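Glucose-6-phosphate 1-dehydrogenase (Kluyveromyces lactis, PDB 7E6I) catalyses the NADP+-dependent oxidation of D-glucose 6-phosphate to 6-phospho-D-glucono-1,5-lactone, the rate-limiting first step of the oxidative pentose phosphate pathway. Local coordinates at residues 183-188 with 246-251; 150-155 with 413-418; 187-192 with 374-379. One frame throughout, in Å; residues are numbered along the deposited sequence.

Contact 1 (183-188 with 246-251). With BG6 (6-O-phosphono-beta-D-glucopyranose), chain B.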
loop_
_atom_site.group_PDB
_atom_site.type_symbol
_atom_site.label_atom_id
_atom_site.label_comp_id
_atom_site.label_asym_id
_atom_site.label_seq_id
_atom_site.Cartn_x
_atom_site.Cartn_y
_atom_site.Cartn_z
ATOM N N HIS A 183 -2.905 -0.765 -0.199
ATOM C CA HIS A 183 -3.346 0.326 -1.072
ATOM C C HIS A 183 -2.183 1.046 -1.756
ATOM O O HIS A 183 -2.405 1.714 -2.768
ATOM C CB HIS A 183 -4.232 1.319 -0.305
ATOM C CG HIS A 183 -3.481 2.314 0.532
ATOM N ND1 HIS A 183 -3.069 2.048 1.826
ATOM C CD2 HIS A 183 -3.097 3.589 0.270
ATOM C CE1 HIS A 183 -2.446 3.109 2.313
ATOM N NE2 HIS A 183 -2.452 4.060 1.391
ATOM N N TYR A 184 -0.949 0.892 -1.268
ATOM C CA TYR A 184 0.188 1.473 -1.987
ATOM C C TYR A 184 0.286 0.951 -3.415
ATOM O O TYR A 184 0.674 1.698 -4.327
ATOM C CB TYR A 184 1.489 1.193 -1.240
ATOM C CG TYR A 184 1.841 2.286 -0.266
ATOM C CD1 TYR A 184 0.879 2.788 0.620
ATOM C CD2 TYR A 184 3.118 2.836 -0.242
ATOM C CE1 TYR A 184 1.191 3.802 1.512
ATOM C CE2 TYR A 184 3.442 3.845 0.641
ATOM C CZ TYR A 184 2.481 4.323 1.520
ATOM O OH TYR A 184 2.811 5.333 2.400
ATOM N N LEU A 185 -0.068 -0.319 -3.632
ATOM C CA LEU A 185 -0.061 -0.933 -4.947
ATOM C C LEU A 185 -1.047 -0.277 -5.907
ATOM O O LEU A 185 -1.034 -0.618 -7.096
ATOM C CB LEU A 185 -0.360 -2.426 -4.813
ATOM C CG LEU A 185 0.673 -3.232 -4.020
ATOM C CD1 LEU A 185 0.377 -4.720 -4.098
ATOM C CD2 LEU A 185 2.064 -2.952 -4.543
ATOM N N GLY A 186 -1.880 0.654 -5.447
ATOM C CA GLY A 186 -2.745 1.382 -6.355
ATOM C C GLY A 186 -2.308 2.808 -6.639
ATOM O O GLY A 186 -2.984 3.518 -7.391
ATOM N N LYS A 187 -1.195 3.241 -6.037
ATOM C CA LYS A 187 -0.688 4.594 -6.240
ATOM C C LYS A 187 0.004 4.708 -7.591
ATOM O O LYS A 187 0.745 3.813 -8.005
ATOM C CB LYS A 187 0.291 4.968 -5.131
ATOM C CG LYS A 187 -0.337 5.108 -3.756
ATOM C CD LYS A 187 0.685 5.572 -2.729
ATOM C CE LYS A 187 0.102 5.534 -1.325
ATOM N NZ LYS A 187 -0.601 6.804 -0.941
ATOM N N GLU A 188 -0.236 5.832 -8.273
ATOM C CA GLU A 188 0.205 5.985 -9.656
ATOM C C GLU A 188 1.696 5.714 -9.790
ATOM O O GLU A 188 2.119 4.912 -10.625
ATOM C CB GLU A 188 -0.145 7.388 -10.152
ATOM C CG GLU A 188 0.532 7.806 -11.441
ATOM C CD GLU A 188 0.002 7.078 -12.683
ATOM O OE1 GLU A 188 -1.079 6.451 -12.607
ATOM O OE2 GLU A 188 0.677 7.137 -13.742
ATOM N N LEU A 246 5.938 -0.439 2.602
ATOM C CA LEU A 246 7.322 -0.235 2.184
ATOM C C LEU A 246 7.931 -1.520 1.628
ATOM O O LEU A 246 8.693 -1.481 0.651
ATOM C CB LEU A 246 8.140 0.311 3.358
ATOM C CG LEU A 246 7.744 1.713 3.876
ATOM C CD1 LEU A 246 8.909 2.408 4.567
ATOM C CD2 LEU A 246 7.191 2.594 2.731
ATOM N N LEU A 247 7.616 -2.670 2.231
ATOM C CA LEU A 247 8.128 -3.928 1.700
ATOM C C LEU A 247 7.612 -4.173 0.289
ATOM O O LEU A 247 8.355 -4.646 -0.578
ATOM C CB LEU A 247 7.755 -5.089 2.617
ATOM C CG LEU A 247 8.358 -6.438 2.208
ATOM C CD1 LEU A 247 9.882 -6.315 2.079
ATOM C CD2 LEU A 247 7.986 -7.539 3.201
ATOM N N GLN A 248 6.348 -3.837 0.037
ATOM C CA GLN A 248 5.793 -3.967 -1.307
ATOM C C GLN A 248 6.616 -3.178 -2.318
ATOM O O GLN A 248 7.052 -3.720 -3.339
ATOM C CB GLN A 248 4.340 -3.487 -1.321
ATOM C CG GLN A 248 3.329 -4.499 -0.807
ATOM C CD GLN A 248 3.261 -5.752 -1.669
ATOM O OE1 GLN A 248 3.712 -5.761 -2.810
ATOM N NE2 GLN A 248 2.696 -6.814 -1.123
ATOM N N VAL A 249 6.836 -1.886 -2.042
ATOM C CA VAL A 249 7.652 -1.048 -2.915
ATOM C C VAL A 249 9.011 -1.689 -3.162
ATOM O O VAL A 249 9.477 -1.784 -4.302
ATOM C CB VAL A 249 7.806 0.355 -2.306
ATOM C CG1 VAL A 249 8.881 1.143 -3.064
ATOM C CG2 VAL A 249 6.467 1.077 -2.293
ATOM N N LEU A 250 9.681 -2.116 -2.089
ATOM C CA LEU A 250 11.037 -2.647 -2.214
ATOM C C LEU A 250 11.038 -3.874 -3.099
ATOM O O LEU A 250 11.941 -4.088 -3.918
ATOM C CB LEU A 250 11.583 -2.985 -0.824
ATOM C CG LEU A 250 12.948 -3.661 -0.747
ATOM C CD1 LEU A 250 14.019 -2.756 -1.402
ATOM C CD2 LEU A 250 13.298 -3.987 0.710
ATOM N N THR A 251 9.991 -4.659 -2.971
ATOM C CA THR A 251 9.820 -5.853 -3.778
ATOM C C THR A 251 9.720 -5.504 -5.268
ATOM O O THR A 251 10.356 -6.144 -6.117
ATOM C CB THR A 251 8.580 -6.561 -3.211
ATOM O OG1 THR A 251 8.980 -7.744 -2.529
ATOM C CG2 THR A 251 7.605 -6.872 -4.203
HETATM C C1 BG6 B . -1.839 3.097 6.824
HETATM C C2 BG6 B . -1.170 3.279 8.186
HETATM O O1 BG6 B . -1.749 1.817 6.339
HETATM O O5 BG6 B . -1.166 3.991 5.825
HETATM C C3 BG6 B . -1.191 4.704 8.618
HETATM O O2 BG6 B . -1.794 2.464 9.187
HETATM C C4 BG6 B . -0.503 5.580 7.624
HETATM O O3 BG6 B . -0.497 4.856 9.886
HETATM C C5 BG6 B . -1.128 5.412 6.238
HETATM O O4 BG6 B . -0.597 6.939 8.070
HETATM C C6 BG6 B . -0.373 6.134 5.155
HETATM O O6 BG6 B . -1.038 5.891 3.929
HETATM P P BG6 B . -1.003 7.083 2.774
HETATM O O1P BG6 B . 0.483 7.356 2.645
HETATM O O2P BG6 B . -1.778 8.270 3.280
HETATM O O3P BG6 B . -1.622 6.648 1.447
#
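The phosphate oxygen O3P of bound glucose 6-phosphate is gripped by two side chains of 183-188: Lys187 NZ donates to O3P over 2.6 Å, and His183 NE2 reaches O3P over 2.7 Å. The histidine bond is nearly straight, with an N-H...O angle of 168°, and O3P lies at the imidazole edge, near its plane. CG of His183 stands between the backbone N and the carbonyl carbon (chi1 81°), which turns NE2 up to the phosphate. A leucine in place of His183 would probably leave O3P without its imidazole donor and Lys187 without its mate in holding that oxygen.

The Tyr184 ring, with Lys187 CE over one face, carries the contact to helix 236-254. Its hydroxyl ends 3.1 Å from O1P, while the CD2 corner of the ring meets Val249 CG2 at its edge, 4.3 Å away. Farther from the sugar, Leu185 crosses Gln248 at about a right angle; its CD1 and CD2 methyls both lie 3.7 Å from Gln248 OE1. The buried amide does not depend on this apolar neighbour, since OE1 accepts from Lys270 and NE2 donates to Glu435. Tyr184 also stacks on His245, the probable proton acceptor. The 3-10 segment, with Lys187 after it, thus lines the phosphate end of the glucose 6-phosphate pocket, and the helix backs the Tyr184 ring.

Contact 2 (150-155 with 413-418). With BG6 (6-O-phosphono-beta-D-glucopyranose), chain B.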
loop_
_atom_site.group_PDB
_atom_site.type_symbol
_atom_site.label_atom_id
_atom_site.label_comp_id
_atom_site.label_asym_id
_atom_site.label_seq_id
_atom_site.Cartn_x
_atom_site.Cartn_y
_atom_site.Cartn_z
ATOM N N ILE A 150 -12.902 -8.718 -1.982
ATOM C CA ILE A 150 -11.794 -7.844 -1.639
ATOM C C ILE A 150 -11.694 -7.769 -0.124
ATOM O O ILE A 150 -12.689 -7.489 0.558
ATOM C CB ILE A 150 -11.993 -6.441 -2.234
ATOM C CG1 ILE A 150 -11.929 -6.481 -3.755
ATOM C CG2 ILE A 150 -10.953 -5.489 -1.694
ATOM C CD1 ILE A 150 -12.556 -5.265 -4.391
ATOM N N VAL A 151 -10.498 -8.019 0.405
ATOM C CA VAL A 151 -10.176 -7.719 1.789
ATOM C C VAL A 151 -8.904 -6.890 1.811
ATOM O O VAL A 151 -8.066 -6.959 0.907
ATOM C CB VAL A 151 -10.015 -8.978 2.668
ATOM C CG1 VAL A 151 -11.371 -9.410 3.206
ATOM C CG2 VAL A 151 -9.349 -10.097 1.897
ATOM N N GLU A 152 -8.767 -6.113 2.876
ATOM C CA GLU A 152 -7.720 -5.117 3.002
ATOM C C GLU A 152 -6.840 -5.444 4.201
ATOM O O GLU A 152 -7.305 -6.021 5.188
ATOM C CB GLU A 152 -8.343 -3.732 3.159
ATOM C CG GLU A 152 -7.360 -2.603 3.092
ATOM C CD GLU A 152 -8.034 -1.269 2.865
ATOM O OE1 GLU A 152 -9.258 -1.239 2.516
ATOM O OE2 GLU A 152 -7.318 -0.252 3.037
ATOM N N LYS A 153 -5.561 -5.080 4.110
ATOM C CA LYS A 153 -4.647 -5.352 5.204
ATOM C C LYS A 153 -5.095 -4.581 6.447
ATOM O O LYS A 153 -5.726 -3.528 6.336
ATOM C CB LYS A 153 -3.215 -4.977 4.810
ATOM C CG LYS A 153 -2.921 -3.479 4.792
ATOM C CD LYS A 153 -2.177 -3.026 6.053
ATOM C CE LYS A 153 -1.643 -1.579 5.925
ATOM N NZ LYS A 153 -1.416 -0.904 7.257
ATOM N N PRO A 154 -4.763 -5.068 7.655
ATOM C CA PRO A 154 -3.863 -6.174 7.994
ATOM C C PRO A 154 -4.491 -7.566 7.918
ATOM O O PRO A 154 -5.674 -7.744 8.221
ATOM C CB PRO A 154 -3.476 -5.847 9.436
ATOM C CG PRO A 154 -4.722 -5.256 9.992
ATOM C CD PRO A 154 -5.412 -4.529 8.861
ATOM N N PHE A 155 -3.689 -8.543 7.507
ATOM C CA PHE A 155 -4.081 -9.942 7.589
ATOM C C PHE A 155 -3.205 -10.636 8.625
ATOM O O PHE A 155 -2.383 -11.491 8.281
ATOM C CB PHE A 155 -3.946 -10.632 6.230
ATOM C CG PHE A 155 -4.315 -9.763 5.077
ATOM C CD1 PHE A 155 -5.643 -9.617 4.700
ATOM C CD2 PHE A 155 -3.343 -9.079 4.373
ATOM C CE1 PHE A 155 -6.001 -8.818 3.635
ATOM C CE2 PHE A 155 -3.682 -8.276 3.307
ATOM C CZ PHE A 155 -5.016 -8.139 2.929
ATOM N N GLU A 413 -7.390 7.790 -7.665
ATOM C CA GLU A 413 -6.929 7.440 -6.332
ATOM C C GLU A 413 -6.636 5.943 -6.241
ATOM O O GLU A 413 -7.110 5.140 -7.052
ATOM C CB GLU A 413 -7.981 7.819 -5.287
ATOM C CG GLU A 413 -8.260 9.296 -5.214
ATOM C CD GLU A 413 -7.389 9.986 -4.193
ATOM O OE1 GLU A 413 -6.406 9.359 -3.728
ATOM O OE2 GLU A 413 -7.680 11.157 -3.862
ATOM N N ALA A 414 -5.866 5.568 -5.211
ATOM C CA ALA A 414 -5.458 4.175 -5.045
ATOM C C ALA A 414 -6.656 3.229 -5.088
ATOM O O ALA A 414 -6.672 2.255 -5.850
ATOM C CB ALA A 414 -4.687 4.011 -3.735
ATOM N N TYR A 415 -7.680 3.509 -4.285
ATOM C CA TYR A 415 -8.813 2.597 -4.224
ATOM C C TYR A 415 -9.601 2.580 -5.518
ATOM O O TYR A 415 -10.173 1.543 -5.871
ATOM C CB TYR A 415 -9.723 2.968 -3.067
ATOM C CG TYR A 415 -9.126 2.599 -1.759
ATOM C CD1 TYR A 415 -8.936 1.268 -1.420
ATOM C CD2 TYR A 415 -8.746 3.578 -0.857
ATOM C CE1 TYR A 415 -8.380 0.918 -0.220
ATOM C CE2 TYR A 415 -8.188 3.241 0.352
ATOM C CZ TYR A 415 -8.011 1.911 0.669
ATOM O OH TYR A 415 -7.458 1.578 1.883
ATOM N N GLU A 416 -9.663 3.707 -6.229
ATOM C CA GLU A 416 -10.290 3.704 -7.547
ATOM C C GLU A 416 -9.552 2.767 -8.490
ATOM O O GLU A 416 -10.158 1.894 -9.121
ATOM C CB GLU A 416 -10.346 5.125 -8.108
ATOM C CG GLU A 416 -11.382 5.987 -7.387
ATOM C CD GLU A 416 -11.091 7.485 -7.412
ATOM O OE1 GLU A 416 -11.878 8.243 -6.793
ATOM O OE2 GLU A 416 -10.096 7.902 -8.044
ATOM N N SER A 417 -8.233 2.919 -8.577
ATOM C CA SER A 417 -7.436 2.048 -9.427
ATOM C C SER A 417 -7.613 0.589 -9.032
ATOM O O SER A 417 -7.726 -0.293 -9.896
ATOM C CB SER A 417 -5.965 2.465 -9.339
ATOM O OG SER A 417 -5.104 1.524 -9.965
ATOM N N LEU A 418 -7.667 0.322 -7.725
ATOM C CA LEU A 418 -7.645 -1.055 -7.252
ATOM C C LEU A 418 -8.984 -1.744 -7.481
ATOM O O LEU A 418 -9.024 -2.917 -7.872
ATOM C CB LEU A 418 -7.256 -1.089 -5.777
ATOM C CG LEU A 418 -5.752 -0.954 -5.536
ATOM C CD1 LEU A 418 -5.437 -0.804 -4.055
ATOM C CD2 LEU A 418 -5.011 -2.132 -6.136
HETATM C C1 BG6 B . -1.839 3.097 6.824
HETATM C C2 BG6 B . -1.170 3.279 8.186
HETATM O O1 BG6 B . -1.749 1.817 6.339
HETATM O O5 BG6 B . -1.166 3.991 5.825
HETATM C C3 BG6 B . -1.191 4.704 8.618
HETATM O O2 BG6 B . -1.794 2.464 9.187
HETATM C C4 BG6 B . -0.503 5.580 7.624
HETATM O O3 BG6 B . -0.497 4.856 9.886
HETATM C C5 BG6 B . -1.128 5.412 6.238
HETATM O O4 BG6 B . -0.597 6.939 8.070
HETATM C C6 BG6 B . -0.373 6.134 5.155
HETATM O O6 BG6 B . -1.038 5.891 3.929
HETATM P P BG6 B . -1.003 7.083 2.774
HETATM O O1P BG6 B . 0.483 7.356 2.645
HETATM O O2P BG6 B . -1.778 8.270 3.280
HETATM O O3P BG6 B . -1.622 6.648 1.447
#
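At the C-terminal end of strand 146-152, where the Rossmann-type sheet runs into the Glu-Lys-Pro sequence characteristic of glucose-6-phosphate dehydrogenases, with a cis peptide bond before Pro154, Glu152 meets Tyr415. The tyrosine comes from the first turn of helix 414-423. Glu152 reaches out with CG anti to its own N (chi1 -171°) and the chain extended beyond, crossing the tyrosine at about a right angle. Its carboxylate comes to the hydroxyl end of the ring, and the two planes are 50° apart. Tyr415 CE1 is 3.6 Å from Glu152 OE1. The modelled separation of Glu152 OE2 from Tyr415 OH is too short to be trusted, so the detail of that polar pairing remains doubtful. OE1 also has a weak hydrogen bond with Tyr121 OH in the neighbouring strand 117-122.

The next residue serves the substrate: Lys153, bent at chi2, sends NZ to O1 of the sugar at 2.9 Å, and a second bond from NZ goes to the carbonyl of Asp240. On the helix side, Glu416 turns back on the N-cap residue, its OE2 accepting from Glu413 N at 2.7 Å (N-H...O 160°) from above the carboxylate plane, as the N3 residue does in a capping box.

Whatever the exact pairing of Glu152 and Tyr415, an acid and a phenol face each other where the two parts of the fold meet, while Lys153 holds the anomeric hydroxyl, consistent with a place between sugar and NADP+.

Contact 3 (187-192 with 374-379). With BG6 (6-O-phosphono-beta-D-glucopyranose), chain B.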
loop_
_atom_site.group_PDB
_atom_site.type_symbol
_atom_site.label_atom_id
_atom_site.label_comp_id
_atom_site.label_asym_id
_atom_site.label_seq_id
_atom_site.Cartn_x
_atom_site.Cartn_y
_atom_site.Cartn_z
ATOM N N LYS A 187 -1.195 3.241 -6.037
ATOM C CA LYS A 187 -0.688 4.594 -6.240
ATOM C C LYS A 187 0.004 4.708 -7.591
ATOM O O LYS A 187 0.745 3.813 -8.005
ATOM C CB LYS A 187 0.291 4.968 -5.131
ATOM C CG LYS A 187 -0.337 5.108 -3.756
ATOM C CD LYS A 187 0.685 5.572 -2.729
ATOM C CE LYS A 187 0.102 5.534 -1.325
ATOM N NZ LYS A 187 -0.601 6.804 -0.941
ATOM N N GLU A 188 -0.236 5.832 -8.273
ATOM C CA GLU A 188 0.205 5.985 -9.656
ATOM C C GLU A 188 1.696 5.714 -9.790
ATOM O O GLU A 188 2.119 4.912 -10.625
ATOM C CB GLU A 188 -0.145 7.388 -10.152
ATOM C CG GLU A 188 0.532 7.806 -11.441
ATOM C CD GLU A 188 0.002 7.078 -12.683
ATOM O OE1 GLU A 188 -1.079 6.451 -12.607
ATOM O OE2 GLU A 188 0.677 7.137 -13.742
ATOM N N MET A 189 2.509 6.334 -8.934
ATOM C CA MET A 189 3.952 6.196 -9.095
ATOM C C MET A 189 4.434 4.806 -8.699
ATOM O O MET A 189 5.412 4.308 -9.267
ATOM C CB MET A 189 4.685 7.276 -8.297
ATOM C CG MET A 189 6.179 7.361 -8.594
ATOM S SD MET A 189 6.559 8.012 -10.247
ATOM C CE MET A 189 5.346 9.307 -10.362
ATOM N N VAL A 190 3.773 4.150 -7.743
ATOM C CA VAL A 190 4.137 2.766 -7.476
ATOM C C VAL A 190 3.871 1.902 -8.709
ATOM O O VAL A 190 4.682 1.033 -9.058
ATOM C CB VAL A 190 3.399 2.242 -6.231
ATOM C CG1 VAL A 190 3.753 0.772 -5.979
ATOM C CG2 VAL A 190 3.768 3.084 -5.019
ATOM N N LYS A 191 2.754 2.154 -9.416
ATOM C CA LYS A 191 2.416 1.362 -10.599
ATOM C C LYS A 191 3.366 1.600 -11.770
ATOM O O LYS A 191 3.478 0.733 -12.639
ATOM C CB LYS A 191 0.975 1.638 -11.038
ATOM C CG LYS A 191 -0.073 1.108 -10.067
ATOM C CD LYS A 191 -1.486 1.130 -10.669
ATOM C CE LYS A 191 -2.019 2.550 -10.842
ATOM N NZ LYS A 191 -3.174 2.587 -11.792
ATOM N N ASN A 192 4.064 2.731 -11.816
ATOM C CA ASN A 192 5.029 2.966 -12.884
ATOM C C ASN A 192 6.366 2.247 -12.689
ATOM O O ASN A 192 7.171 2.233 -13.627
ATOM C CB ASN A 192 5.321 4.463 -13.015
ATOM C CG ASN A 192 4.087 5.286 -13.324
ATOM O OD1 ASN A 192 3.175 4.830 -14.011
ATOM N ND2 ASN A 192 4.061 6.518 -12.828
ATOM N N PRO A 374 4.439 13.568 -1.698
ATOM C CA PRO A 374 3.328 14.221 -2.402
ATOM C C PRO A 374 3.471 14.470 -3.906
ATOM O O PRO A 374 2.543 14.124 -4.637
ATOM C CB PRO A 374 3.198 15.567 -1.686
ATOM C CG PRO A 374 4.378 15.688 -0.806
ATOM C CD PRO A 374 4.859 14.333 -0.512
ATOM N N ASN A 375 4.543 15.079 -4.396
ATOM C CA ASN A 375 4.519 15.560 -5.776
ATOM C C ASN A 375 5.247 14.561 -6.665
ATOM O O ASN A 375 6.414 14.741 -6.997
ATOM C CB ASN A 375 5.143 16.944 -5.881
ATOM C CG ASN A 375 4.675 17.878 -4.786
ATOM O OD1 ASN A 375 3.505 18.267 -4.751
ATOM N ND2 ASN A 375 5.588 18.248 -3.882
ATOM N N GLU A 376 4.531 13.492 -7.044
ATOM C CA GLU A 376 4.991 12.477 -7.995
ATOM C C GLU A 376 6.053 13.007 -8.952
ATOM O O GLU A 376 5.762 13.876 -9.783
ATOM C CB GLU A 376 3.820 11.947 -8.830
ATOM C CG GLU A 376 2.798 11.158 -8.073
ATOM C CD GLU A 376 1.530 11.950 -7.862
ATOM O OE1 GLU A 376 1.619 13.146 -7.486
ATOM O OE2 GLU A 376 0.437 11.375 -8.084
ATOM N N ALA A 377 7.280 12.500 -8.843
ATOM C CA ALA A 377 8.375 13.003 -9.659
ATOM C C ALA A 377 9.509 11.990 -9.682
ATOM O O ALA A 377 9.595 11.099 -8.830
ATOM C CB ALA A 377 8.884 14.350 -9.142
ATOM N N ILE A 378 10.384 12.149 -10.674
ATOM C CA ILE A 378 11.635 11.409 -10.754
ATOM C C ILE A 378 12.764 12.410 -10.948
ATOM O O ILE A 378 12.653 13.313 -11.782
ATOM C CB ILE A 378 11.602 10.377 -11.892
ATOM C CG1 ILE A 378 10.580 9.291 -11.565
ATOM C CG2 ILE A 378 12.976 9.778 -12.108
ATOM C CD1 ILE A 378 10.080 8.556 -12.779
ATOM N N TYR A 379 13.834 12.273 -10.166
ATOM C CA TYR A 379 14.994 13.152 -10.260
ATOM C C TYR A 379 16.248 12.318 -10.462
ATOM O O TYR A 379 16.415 11.273 -9.824
ATOM C CB TYR A 379 15.172 14.013 -9.000
ATOM C CG TYR A 379 13.931 14.744 -8.577
ATOM C CD1 TYR A 379 13.532 15.895 -9.239
ATOM C CD2 TYR A 379 13.145 14.277 -7.532
ATOM C CE1 TYR A 379 12.387 16.577 -8.867
ATOM C CE2 TYR A 379 11.993 14.939 -7.164
ATOM C CZ TYR A 379 11.622 16.094 -7.833
ATOM O OH TYR A 379 10.482 16.786 -7.486
HETATM C C1 BG6 B . -1.839 3.097 6.824
HETATM C C2 BG6 B . -1.170 3.279 8.186
HETATM O O1 BG6 B . -1.749 1.817 6.339
HETATM O O5 BG6 B . -1.166 3.991 5.825
HETATM C C3 BG6 B . -1.191 4.704 8.618
HETATM O O2 BG6 B . -1.794 2.464 9.187
HETATM C C4 BG6 B . -0.503 5.580 7.624
HETATM O O3 BG6 B . -0.497 4.856 9.886
HETATM C C5 BG6 B . -1.128 5.412 6.238
HETATM O O4 BG6 B . -0.597 6.939 8.070
HETATM C C6 BG6 B . -0.373 6.134 5.155
HETATM O O6 BG6 B . -1.038 5.891 3.929
HETATM P P BG6 B . -1.003 7.083 2.774
HETATM O O1P BG6 B . 0.483 7.356 2.645
HETATM O O2P BG6 B . -1.778 8.270 3.280
HETATM O O3P BG6 B . -1.622 6.648 1.447
#
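Met189 and Glu376 cross obliquely, and the methionine methyl does the touching. CG of Met189 is anti to the backbone N (chi1 -170°), and bends at the next two torsions fold the chain so that CE comes against the aliphatic root of the glutamate, 3.4 Å from Glu376 CB and 3.9 Å from Glu376 CG. The same methyl lies 4.0 Å from the backbone N of Ala377, while the sulfur faces the strand beyond, with Met189 SD 4.4 Å from Ile378 CD1. The thioether therefore spans the start of strand 377-385, its methyl toward Glu376 and its sulfur toward the isoleucine. Ile370, Ile372, Tyr402 and Tyr406 also pack against Met189.

Glu376 gives its methylenes to this contact, and a bend at chi2 carries its carboxylate off from the methionine. The acid of Glu188 is no close neighbour: Glu188 OE1 and Glu376 OE2 are 6.9 Å apart, a long separation for like charges.

Lys187 stands at the N-cap of helix 188-191, and its O accepts from Lys191 N at 3.0 Å. Besides its phosphate bond, its ammonium donates to Gln373 OE1 and makes a cation-pi contact with Tyr184; thus the end of strand 367-373 reaches the pocket just before the chain turns. That turn, an inverse gamma turn centred on Asn375 with a cis peptide bond before Pro374, joins strands 367-373 and 377-385 into a beta hairpin of the large mixed sheet, onto which the short helix packs.

All three contacts join the NAD-binding and C-terminal family regions around one substrate. Contacts 1 and 3 are buried and share Lys187 and Glu188, so the chain passes from the phosphate site straight into the helix that meets the hairpin. Contact 2 is only partly buried; its two segments close a long chain loop within which the other two contacts are nested. Contact 1 mixes phosphate binding with apolar packing, contact 2 brings polar groups together, though their exact pairing is uncertain, and contact 3 is almost wholly apolar across its segments. Helix 414-423 also packs on 183-188, with Ala414 against His183, and Ser417 OG pairs with Lys191 NZ, a probable hydrogen bond between contacts 2 and 3.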